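Local coordinates for protein paenibacillus xanthan lyase (Paenibacillus, PDB 6F2P) that probably cleaves the bacterial polysaccharide xanthan by lyase-type elimination, acting as a calcium-containing, multidomain enzyme of polysaccharide lyase family 8, at residues K483-V494 with Q636-Q647; G556-P564 with S616-T624. One frame throughout, in Å; residues are numbered along the deposited sequence.

Contact 1: K483-V494 with Q636-Q647; sequences KKSWFMFDDEIV and QISILENSSSAQ. With CA (calcium ion), chain B.
Q647 lays its side-chain amide against K483 and S485, and both ends of that amide are occupied. Its OE1 accepts from S485 OG at 2.5 Å, the hydroxyl standing well above the carbonyl plane, and also from W662 NE1. Its NE2 donates to K483 O at 3.1 Å and, along a straighter N-H (170°), to N642 OD1. S485 OG in turn is hydrogen-bonded to N660 ND2. A leucine in place of Q647 would probably leave K483 O, N642 OD1 and the S485 hydroxyl without these mates and take this acceptor from W662 NE1. The extended K483 chain carries NZ to S644 O (2.9 Å), in the carbonyl plane and on a lone pair. This joins super-sandwich strand 481-488 to the hairpin of strands 637-642 and 646-651, which belongs to the C-terminal β-sandwich. Between the polar ends, V494 CG2 meets I637 CG2 tip to tip at 3.9 Å. At the 489-492 turn a calcium ion takes D490 OD1, D491 OD1, both E492 oxygens and Q636 OE1 (2.3 Å), with E651 completing the protein ligands. E492 OE1 also receives D491 N (165°), while its OE2 is hydrogen-bonded to Y631 OH.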
loop_
_atom_site.group_PDB
_atom_site.type_symbol
_atom_site.label_atom_id
_atom_site.label_comp_id
_atom_site.label_asym_id
_atom_site.label_seq_id
_atom_site.Cartn_x
_atom_site.Cartn_y
_atom_site.Cartn_z
ATOM N N LYS A 483 13.775 -1.615 -11.135
ATOM C CA LYS A 483 12.898 -2.489 -10.364
ATOM C C LYS A 483 13.645 -3.062 -9.161
ATOM O O LYS A 483 14.551 -3.898 -9.291
ATOM C CB LYS A 483 12.288 -3.578 -11.242
ATOM C CG LYS A 483 11.201 -3.044 -12.146
ATOM C CD LYS A 483 11.015 -3.880 -13.399
ATOM C CE LYS A 483 9.913 -3.290 -14.265
ATOM N NZ LYS A 483 9.605 -4.120 -15.458
ATOM N N LYS A 484 13.263 -2.575 -7.986
ATOM C CA LYS A 484 13.926 -2.924 -6.741
ATOM C C LYS A 484 12.961 -3.723 -5.877
ATOM O O LYS A 484 11.806 -3.318 -5.677
ATOM C CB LYS A 484 14.363 -1.651 -6.012
ATOM C CG LYS A 484 15.180 -0.709 -6.873
ATOM C CD LYS A 484 15.250 0.707 -6.289
ATOM C CE LYS A 484 15.935 0.726 -4.920
ATOM N NZ LYS A 484 17.392 0.425 -4.985
ATOM N N SER A 485 13.432 -4.858 -5.368
ATOM C CA SER A 485 12.593 -5.721 -4.551
ATOM C C SER A 485 13.286 -6.065 -3.244
ATOM O O SER A 485 14.506 -6.187 -3.185
ATOM C CB SER A 485 12.228 -6.999 -5.313
ATOM O OG SER A 485 11.392 -6.713 -6.423
ATOM N N TRP A 486 12.501 -6.214 -2.189
ATOM C CA TRP A 486 13.054 -6.591 -0.901
ATOM C C TRP A 486 12.339 -7.842 -0.380
ATOM O O TRP A 486 11.125 -7.986 -0.541
ATOM C CB TRP A 486 12.959 -5.425 0.085
ATOM C CG TRP A 486 13.712 -4.194 -0.357
ATOM C CD1 TRP A 486 15.008 -3.864 -0.051
ATOM C CD2 TRP A 486 13.216 -3.132 -1.184
ATOM N NE1 TRP A 486 15.343 -2.663 -0.640
ATOM C CE2 TRP A 486 14.261 -2.192 -1.335
ATOM C CE3 TRP A 486 11.989 -2.884 -1.808
ATOM C CZ2 TRP A 486 14.112 -1.019 -2.087
ATOM C CZ3 TRP A 486 11.846 -1.721 -2.562
ATOM C CH2 TRP A 486 12.906 -0.802 -2.691
ATOM N N PHE A 487 13.106 -8.762 0.201
ATOM C CA PHE A 487 12.563 -10.044 0.643
ATOM C C PHE A 487 13.003 -10.259 2.068
ATOM O O PHE A 487 14.178 -10.491 2.342
ATOM C CB PHE A 487 13.043 -11.180 -0.263
ATOM C CG PHE A 487 12.715 -10.963 -1.717
ATOM C CD1 PHE A 487 13.486 -10.110 -2.497
ATOM C CD2 PHE A 487 11.626 -11.603 -2.302
ATOM C CE1 PHE A 487 13.181 -9.896 -3.828
ATOM C CE2 PHE A 487 11.312 -11.397 -3.639
ATOM C CZ PHE A 487 12.094 -10.544 -4.405
ATOM N N MET A 488 12.051 -10.161 2.980
ATOM C CA MET A 488 12.369 -10.042 4.389
ATOM C C MET A 488 11.913 -11.275 5.151
ATOM O O MET A 488 10.716 -11.500 5.298
ATOM C CB MET A 488 11.710 -8.771 4.924
ATOM C CG MET A 488 12.272 -7.511 4.271
ATOM S SD MET A 488 11.122 -6.140 4.041
ATOM C CE MET A 488 10.217 -6.653 2.587
ATOM N N PHE A 489 12.867 -12.079 5.621
ATOM C CA PHE A 489 12.545 -13.372 6.230
ATOM C C PHE A 489 12.804 -13.396 7.730
ATOM O O PHE A 489 12.527 -12.417 8.418
ATOM C CB PHE A 489 13.280 -14.510 5.517
ATOM C CG PHE A 489 12.949 -14.617 4.048
ATOM C CD1 PHE A 489 11.670 -14.961 3.633
ATOM C CD2 PHE A 489 13.910 -14.361 3.085
ATOM C CE1 PHE A 489 11.356 -15.061 2.277
ATOM C CE2 PHE A 489 13.611 -14.455 1.733
ATOM C CZ PHE A 489 12.331 -14.808 1.327
ATOM N N ASP A 490 13.315 -14.507 8.250
ATOM C CA ASP A 490 13.489 -14.597 9.702
ATOM C C ASP A 490 14.735 -13.872 10.222
ATOM O O ASP A 490 14.697 -13.278 11.292
ATOM C CB ASP A 490 13.445 -16.051 10.199
ATOM C CG ASP A 490 14.431 -16.938 9.486
ATOM O OD1 ASP A 490 14.798 -16.597 8.351
ATOM O OD2 ASP A 490 14.839 -17.978 10.050
ATOM N N ASP A 491 15.831 -13.917 9.471
ATOM C CA ASP A 491 17.076 -13.309 9.928
ATOM C C ASP A 491 17.897 -12.775 8.765
ATOM O O ASP A 491 19.083 -12.522 8.909
ATOM C CB ASP A 491 17.909 -14.300 10.753
ATOM C CG ASP A 491 18.253 -15.575 9.985
ATOM O OD1 ASP A 491 17.810 -15.732 8.826
ATOM O OD2 ASP A 491 18.936 -16.444 10.564
ATOM N N GLU A 492 17.266 -12.618 7.609
ATOM C CA GLU A 492 17.944 -12.024 6.466
ATOM C C GLU A 492 16.995 -11.145 5.682
ATOM O O GLU A 492 15.779 -11.336 5.724
ATOM C CB GLU A 492 18.523 -13.096 5.535
ATOM C CG GLU A 492 17.493 -13.997 4.881
ATOM C CD GLU A 492 17.223 -15.258 5.689
ATOM O OE1 GLU A 492 16.295 -15.231 6.520
ATOM O OE2 GLU A 492 17.937 -16.275 5.499
ATOM N N ILE A 493 17.567 -10.175 4.975
ATOM C CA ILE A 493 16.835 -9.407 3.980
ATOM C C ILE A 493 17.526 -9.548 2.634
ATOM O O ILE A 493 18.717 -9.274 2.511
ATOM C CB ILE A 493 16.771 -7.915 4.329
ATOM C CG1 ILE A 493 16.028 -7.710 5.647
ATOM C CG2 ILE A 493 16.091 -7.148 3.211
ATOM C CD1 ILE A 493 16.899 -7.176 6.744
ATOM N N VAL A 494 16.793 -9.994 1.625
ATOM C CA VAL A 494 17.374 -10.070 0.296
ATOM C C VAL A 494 16.913 -8.863 -0.504
ATOM O O VAL A 494 15.717 -8.549 -0.534
ATOM C CB VAL A 494 16.984 -11.366 -0.438
ATOM C CG1 VAL A 494 17.621 -11.406 -1.822
ATOM C CG2 VAL A 494 17.391 -12.590 0.383
ATOM N N GLN A 636 20.767 -19.726 3.008
ATOM C CA GLN A 636 19.425 -20.184 3.323
ATOM C C GLN A 636 18.402 -19.586 2.350
ATOM O O GLN A 636 17.200 -19.797 2.511
ATOM C CB GLN A 636 19.052 -19.816 4.758
ATOM C CG GLN A 636 20.125 -20.107 5.794
ATOM C CD GLN A 636 19.821 -19.446 7.118
ATOM O OE1 GLN A 636 18.777 -18.825 7.282
ATOM N NE2 GLN A 636 20.734 -19.562 8.067
ATOM N N ILE A 637 18.873 -18.840 1.349
ATOM C CA ILE A 637 17.980 -18.300 0.316
ATOM C C ILE A 637 18.403 -18.720 -1.091
ATOM O O ILE A 637 19.580 -18.977 -1.345
ATOM C CB ILE A 637 17.877 -16.753 0.369
ATOM C CG1 ILE A 637 19.247 -16.116 0.131
ATOM C CG2 ILE A 637 17.272 -16.284 1.692
ATOM C CD1 ILE A 637 19.419 -15.538 -1.256
ATOM N N SER A 638 17.440 -18.784 -2.004
ATOM C CA SER A 638 17.742 -19.068 -3.401
ATOM C C SER A 638 17.011 -18.106 -4.313
ATOM O O SER A 638 15.790 -18.010 -4.285
ATOM C CB SER A 638 17.392 -20.505 -3.754
ATOM O OG SER A 638 18.211 -21.380 -3.005
ATOM N N ILE A 639 17.764 -17.376 -5.117
ATOM C CA ILE A 639 17.153 -16.418 -6.012
ATOM C C ILE A 639 16.659 -17.183 -7.225
ATOM O O ILE A 639 17.448 -17.764 -7.966
ATOM C CB ILE A 639 18.137 -15.286 -6.367
ATOM C CG1 ILE A 639 18.450 -14.474 -5.103
ATOM C CG2 ILE A 639 17.565 -14.383 -7.435
ATOM C CD1 ILE A 639 19.644 -13.564 -5.229
ATOM N N LEU A 640 15.342 -17.213 -7.393
ATOM C CA LEU A 640 14.716 -17.998 -8.444
ATOM C C LEU A 640 14.803 -17.269 -9.765
ATOM O O LEU A 640 14.932 -17.893 -10.822
ATOM C CB LEU A 640 13.251 -18.283 -8.103
ATOM C CG LEU A 640 13.027 -18.952 -6.743
ATOM C CD1 LEU A 640 11.556 -19.227 -6.504
ATOM C CD2 LEU A 640 13.840 -20.231 -6.614
ATOM N N GLU A 641 14.722 -15.943 -9.691
ATOM C CA GLU A 641 14.793 -15.083 -10.864
ATOM C C GLU A 641 15.039 -13.670 -10.405
ATOM O O GLU A 641 14.576 -13.269 -9.343
ATOM C CB GLU A 641 13.484 -15.121 -11.655
ATOM C CG GLU A 641 13.482 -14.267 -12.921
ATOM C CD GLU A 641 12.247 -14.493 -13.770
ATOM O OE1 GLU A 641 12.078 -13.788 -14.790
ATOM O OE2 GLU A 641 11.440 -15.377 -13.418
ATOM N N ASN A 642 15.781 -12.920 -11.207
ATOM C CA ASN A 642 15.946 -11.496 -10.984
ATOM C C ASN A 642 16.008 -10.789 -12.332
ATOM O O ASN A 642 17.091 -10.512 -12.859
ATOM C CB ASN A 642 17.201 -11.240 -10.161
ATOM C CG ASN A 642 17.475 -9.771 -9.968
ATOM O OD1 ASN A 642 16.565 -8.949 -10.003
ATOM N ND2 ASN A 642 18.742 -9.432 -9.779
ATOM N N SER A 643 14.833 -10.536 -12.901
ATOM C CA SER A 643 14.736 -9.909 -14.209
ATOM C C SER A 643 13.698 -8.802 -14.173
ATOM O O SER A 643 13.100 -8.532 -13.131
ATOM C CB SER A 643 14.325 -10.932 -15.262
ATOM O OG SER A 643 12.955 -11.266 -15.123
ATOM N N SER A 644 13.478 -8.176 -15.323
ATOM C CA SER A 644 12.496 -7.112 -15.444
ATOM C C SER A 644 11.081 -7.692 -15.532
ATOM O O SER A 644 10.089 -6.962 -15.556
ATOM C CB SER A 644 12.802 -6.262 -16.678
ATOM O OG SER A 644 12.672 -7.042 -17.851
ATOM N N SER A 645 10.983 -9.012 -15.575
ATOM C CA SER A 645 9.681 -9.637 -15.700
ATOM C C SER A 645 9.210 -10.081 -14.322
ATOM O O SER A 645 8.015 -10.006 -14.011
ATOM C CB SER A 645 9.722 -10.804 -16.688
ATOM O OG SER A 645 8.434 -11.378 -16.842
ATOM N N ALA A 646 10.155 -10.521 -13.494
ATOM C CA ALA A 646 9.842 -10.939 -12.133
ATOM C C ALA A 646 11.091 -11.026 -11.286
ATOM O O ALA A 646 12.199 -11.174 -11.808
ATOM C CB ALA A 646 9.124 -12.288 -12.136
ATOM N N GLN A 647 10.902 -10.955 -9.977
ATOM C CA GLN A 647 12.001 -11.068 -9.033
ATOM C C GLN A 647 11.525 -11.970 -7.917
ATOM O O GLN A 647 10.530 -11.680 -7.255
ATOM C CB GLN A 647 12.402 -9.687 -8.486
ATOM C CG GLN A 647 12.964 -8.767 -9.558
ATOM C CD GLN A 647 13.192 -7.361 -9.072
ATOM O OE1 GLN A 647 12.242 -6.621 -8.795
ATOM N NE2 GLN A 647 14.459 -6.971 -8.969
HETATM CA CA CA B . 16.936 -17.489 7.441
#

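Contact 2: G556-P564 with S616-T624; sequences GSDIGYYFP and SYVLLPNKT
G560 and L620 exchange two backbone hydrogen bonds, G560 N to L620 O at 2.8 Å and L620 N to G560 O at 2.9 Å, which defines an antiparallel hydrogen-bonded pair. Y562 and V618 repeat the pattern two residues on, with V618 N reaching Y562 O at 2.8 Å. Beyond the strand end, N622 N still donates to D558 O (163°). A weaker contact lies between the bonded pairs, Y561 CA-H pointing to V618 O at 3.4 Å. At the P564 end a water donates to P564 O and S616 O, bridging the chains where segment 556-564 turns its corner.

Apolar contacts divide between the two faces of the sheet. On one, chi1 of 158° sets Y562 CG anti to the backbone N, and from there the ring crosses V618, CD2 lying 3.6 Å from V618 CG2, while Y562 CB touches L620 CD1 at 3.9 Å. On the other, L619 CD2 lies obliquely against the Y561 ring, whose OH is hydrogen-bonded to E513. Nearer the corner, apart from these two sets, F563 CD2 approaches Y617 CB at 3.6 Å.

The axes of strands 559-563 and 616-621 come within 4.4 Å and run 155° apart. With strand 545-550 beyond the first and 493-501 beyond the second, this is an interior antiparallel strand pair of a large sheet in the family 8 lyase super-sandwich.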
loop_
_atom_site.group_PDB
_atom_site.type_symbol
_atom_site.label_atom_id
_atom_site.label_comp_id
_atom_site.label_asym_id
_atom_site.label_seq_id
_atom_site.Cartn_x
_atom_site.Cartn_y
_atom_site.Cartn_z
ATOM N N GLY A 556 25.622 -6.416 19.499
ATOM C CA GLY A 556 24.309 -6.582 18.906
ATOM C C GLY A 556 24.115 -5.801 17.616
ATOM O O GLY A 556 23.049 -5.879 16.996
ATOM N N SER A 557 25.137 -5.057 17.192
ATOM C CA SER A 557 24.999 -4.227 15.993
ATOM C C SER A 557 25.946 -4.543 14.821
ATOM O O SER A 557 26.126 -3.709 13.937
ATOM C CB SER A 557 25.081 -2.741 16.358
ATOM O OG SER A 557 26.303 -2.457 17.008
ATOM N N ASP A 558 26.542 -5.734 14.808
ATOM C CA ASP A 558 27.277 -6.204 13.628
ATOM C C ASP A 558 26.326 -6.226 12.439
ATOM O O ASP A 558 25.129 -6.433 12.614
ATOM C CB ASP A 558 27.770 -7.636 13.833
ATOM C CG ASP A 558 28.995 -7.729 14.712
ATOM O OD1 ASP A 558 29.301 -6.767 15.451
ATOM O OD2 ASP A 558 29.648 -8.795 14.666
ATOM N N ILE A 559 26.844 -6.013 11.234
ATOM C CA ILE A 559 26.047 -6.236 10.027
ATOM C C ILE A 559 26.816 -7.072 8.997
ATOM O O ILE A 559 27.986 -6.809 8.712
ATOM C CB ILE A 559 25.571 -4.920 9.381
ATOM C CG1 ILE A 559 24.988 -3.982 10.445
ATOM C CG2 ILE A 559 24.554 -5.209 8.272
ATOM C CD1 ILE A 559 24.608 -2.621 9.917
ATOM N N GLY A 560 26.160 -8.100 8.462
ATOM C CA GLY A 560 26.752 -8.937 7.437
ATOM C C GLY A 560 26.171 -8.593 6.081
ATOM O O GLY A 560 25.049 -8.102 5.997
ATOM N N TYR A 561 26.936 -8.824 5.018
ATOM C CA TYR A 561 26.450 -8.592 3.662
ATOM C C TYR A 561 26.910 -9.742 2.775
ATOM O O TYR A 561 28.101 -9.982 2.622
ATOM C CB TYR A 561 26.970 -7.272 3.094
ATOM C CG TYR A 561 26.850 -6.092 4.028
ATOM C CD1 TYR A 561 27.710 -5.952 5.114
ATOM C CD2 TYR A 561 25.900 -5.101 3.810
ATOM C CE1 TYR A 561 27.614 -4.881 5.973
ATOM C CE2 TYR A 561 25.798 -4.013 4.668
ATOM C CZ TYR A 561 26.663 -3.918 5.749
ATOM O OH TYR A 561 26.594 -2.870 6.623
ATOM N N TYR A 562 25.965 -10.458 2.190
ATOM C CA TYR A 562 26.312 -11.553 1.312
ATOM C C TYR A 562 25.967 -11.139 -0.108
ATOM O O TYR A 562 24.919 -10.545 -0.350
ATOM C CB TYR A 562 25.593 -12.832 1.759
ATOM C CG TYR A 562 25.441 -13.897 0.699
ATOM C CD1 TYR A 562 26.547 -14.421 0.042
ATOM C CD2 TYR A 562 24.187 -14.391 0.371
ATOM C CE1 TYR A 562 26.403 -15.385 -0.932
ATOM C CE2 TYR A 562 24.031 -15.358 -0.595
ATOM C CZ TYR A 562 25.137 -15.854 -1.246
ATOM O OH TYR A 562 24.969 -16.824 -2.215
ATOM N N PHE A 563 26.872 -11.412 -1.042
ATOM C CA PHE A 563 26.660 -11.021 -2.430
ATOM C C PHE A 563 26.591 -12.230 -3.356
ATOM O O PHE A 563 27.612 -12.726 -3.819
ATOM C CB PHE A 563 27.727 -10.014 -2.870
ATOM C CG PHE A 563 27.762 -8.784 -2.010
ATOM C CD1 PHE A 563 28.518 -8.754 -0.844
ATOM C CD2 PHE A 563 27.000 -7.674 -2.333
ATOM C CE1 PHE A 563 28.531 -7.625 -0.030
ATOM C CE2 PHE A 563 27.013 -6.551 -1.526
ATOM C CZ PHE A 563 27.781 -6.530 -0.374
ATOM N N PRO A 564 25.368 -12.705 -3.623
ATOM C CA PRO A 564 25.132 -13.889 -4.460
ATOM C C PRO A 564 25.801 -13.761 -5.826
ATOM O O PRO A 564 25.522 -12.821 -6.592
ATOM C CB PRO A 564 23.613 -13.911 -4.613
ATOM C CG PRO A 564 23.108 -13.190 -3.398
ATOM C CD PRO A 564 24.118 -12.135 -3.089
ATOM N N SER A 616 22.177 -7.661 -6.630
ATOM C CA SER A 616 21.599 -8.517 -5.615
ATOM C C SER A 616 22.539 -8.527 -4.426
ATOM O O SER A 616 23.758 -8.547 -4.594
ATOM C CB SER A 616 21.391 -9.936 -6.142
ATOM O OG SER A 616 22.627 -10.566 -6.411
ATOM N N TYR A 617 21.970 -8.471 -3.228
ATOM C CA TYR A 617 22.735 -8.622 -1.994
ATOM C C TYR A 617 21.793 -9.039 -0.877
ATOM O O TYR A 617 20.569 -8.918 -1.014
ATOM C CB TYR A 617 23.492 -7.335 -1.628
ATOM C CG TYR A 617 22.627 -6.116 -1.368
ATOM C CD1 TYR A 617 22.146 -5.346 -2.418
ATOM C CD2 TYR A 617 22.322 -5.714 -0.070
ATOM C CE1 TYR A 617 21.363 -4.222 -2.188
ATOM C CE2 TYR A 617 21.543 -4.586 0.172
ATOM C CZ TYR A 617 21.065 -3.850 -0.894
ATOM O OH TYR A 617 20.285 -2.736 -0.676
ATOM N N VAL A 618 22.364 -9.529 0.218
ATOM C CA VAL A 618 21.581 -10.051 1.326
ATOM C C VAL A 618 22.073 -9.431 2.611
ATOM O O VAL A 618 23.251 -9.551 2.940
ATOM C CB VAL A 618 21.756 -11.577 1.470
ATOM C CG1 VAL A 618 21.069 -12.067 2.724
ATOM C CG2 VAL A 618 21.240 -12.307 0.239
ATOM N N LEU A 619 21.182 -8.769 3.343
ATOM C CA LEU A 619 21.553 -8.213 4.635
ATOM C C LEU A 619 21.485 -9.308 5.686
ATOM O O LEU A 619 20.476 -10.011 5.805
ATOM C CB LEU A 619 20.637 -7.053 5.022
ATOM C CG LEU A 619 20.737 -5.810 4.143
ATOM C CD1 LEU A 619 19.808 -4.702 4.656
ATOM C CD2 LEU A 619 22.178 -5.322 4.066
ATOM N N LEU A 620 22.565 -9.450 6.445
ATOM C CA LEU A 620 22.637 -10.448 7.500
ATOM C C LEU A 620 22.961 -9.771 8.822
ATOM O O LEU A 620 24.113 -9.781 9.254
ATOM C CB LEU A 620 23.708 -11.487 7.161
ATOM C CG LEU A 620 23.458 -12.293 5.880
ATOM C CD1 LEU A 620 24.673 -13.130 5.509
ATOM C CD2 LEU A 620 22.230 -13.194 6.020
ATOM N N PRO A 621 21.947 -9.168 9.465
ATOM C CA PRO A 621 22.201 -8.429 10.707
ATOM C C PRO A 621 22.629 -9.340 11.855
ATOM O O PRO A 621 22.272 -10.523 11.863
ATOM C CB PRO A 621 20.836 -7.792 11.031
ATOM C CG PRO A 621 20.072 -7.814 9.758
ATOM C CD PRO A 621 20.546 -9.046 9.029
ATOM N N ASN A 622 23.400 -8.789 12.792
ATOM C CA ASN A 622 23.592 -9.411 14.091
ATOM C C ASN A 622 24.280 -10.773 14.002
ATOM O O ASN A 622 24.029 -11.678 14.809
ATOM C CB ASN A 622 22.231 -9.529 14.795
ATOM C CG ASN A 622 22.356 -9.752 16.288
ATOM O OD1 ASN A 622 23.308 -9.290 16.930
ATOM N ND2 ASN A 622 21.395 -10.467 16.850
ATOM N N LYS A 623 25.161 -10.917 13.019
ATOM C CA LYS A 623 25.912 -12.160 12.876
ATOM C C LYS A 623 27.405 -11.917 12.997
ATOM O O LYS A 623 27.913 -10.878 12.571
ATOM C CB LYS A 623 25.608 -12.844 11.540
ATOM C CG LYS A 623 24.495 -13.850 11.608
ATOM C CD LYS A 623 24.139 -14.413 10.225
ATOM C CE LYS A 623 23.047 -15.472 10.344
ATOM N NZ LYS A 623 22.054 -15.090 11.405
ATOM N N THR A 624 28.102 -12.891 13.573
ATOM C CA THR A 624 29.547 -12.845 13.642
ATOM C C THR A 624 30.113 -12.951 12.240
ATOM O O THR A 624 29.399 -13.297 11.296
ATOM C CB THR A 624 30.106 -13.999 14.477
ATOM O OG1 THR A 624 29.835 -15.243 13.818
ATOM C CG2 THR A 624 29.474 -14.001 15.864
HETATM O O HOH W 1 25.882 -9.878 -5.913
#

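Contacts 1 and 2 have centres about 15 Å apart and meet in one sheet, where strand 493-501 adjoins strand 613-621. A probable backbone hydrogen bond, L619 N with I493 O at 2.7 Å, ties them. Next to it is plain packing, with E492 CB 3.7 Å from L619 O. The calcium site of contact 1 lies beside the end of contact 2: K623 NZ makes a long, weak ion pair with D491 OD2 (3.5 Å), and the K623 side chain comes within about 7 Å of the metal. T624 then caps helix 625-633, whose Y631 packs on L620, before the chain reaches calcium ligand Q636. Along the sequence, contact 2 is nested inside the loop closed by contact 1.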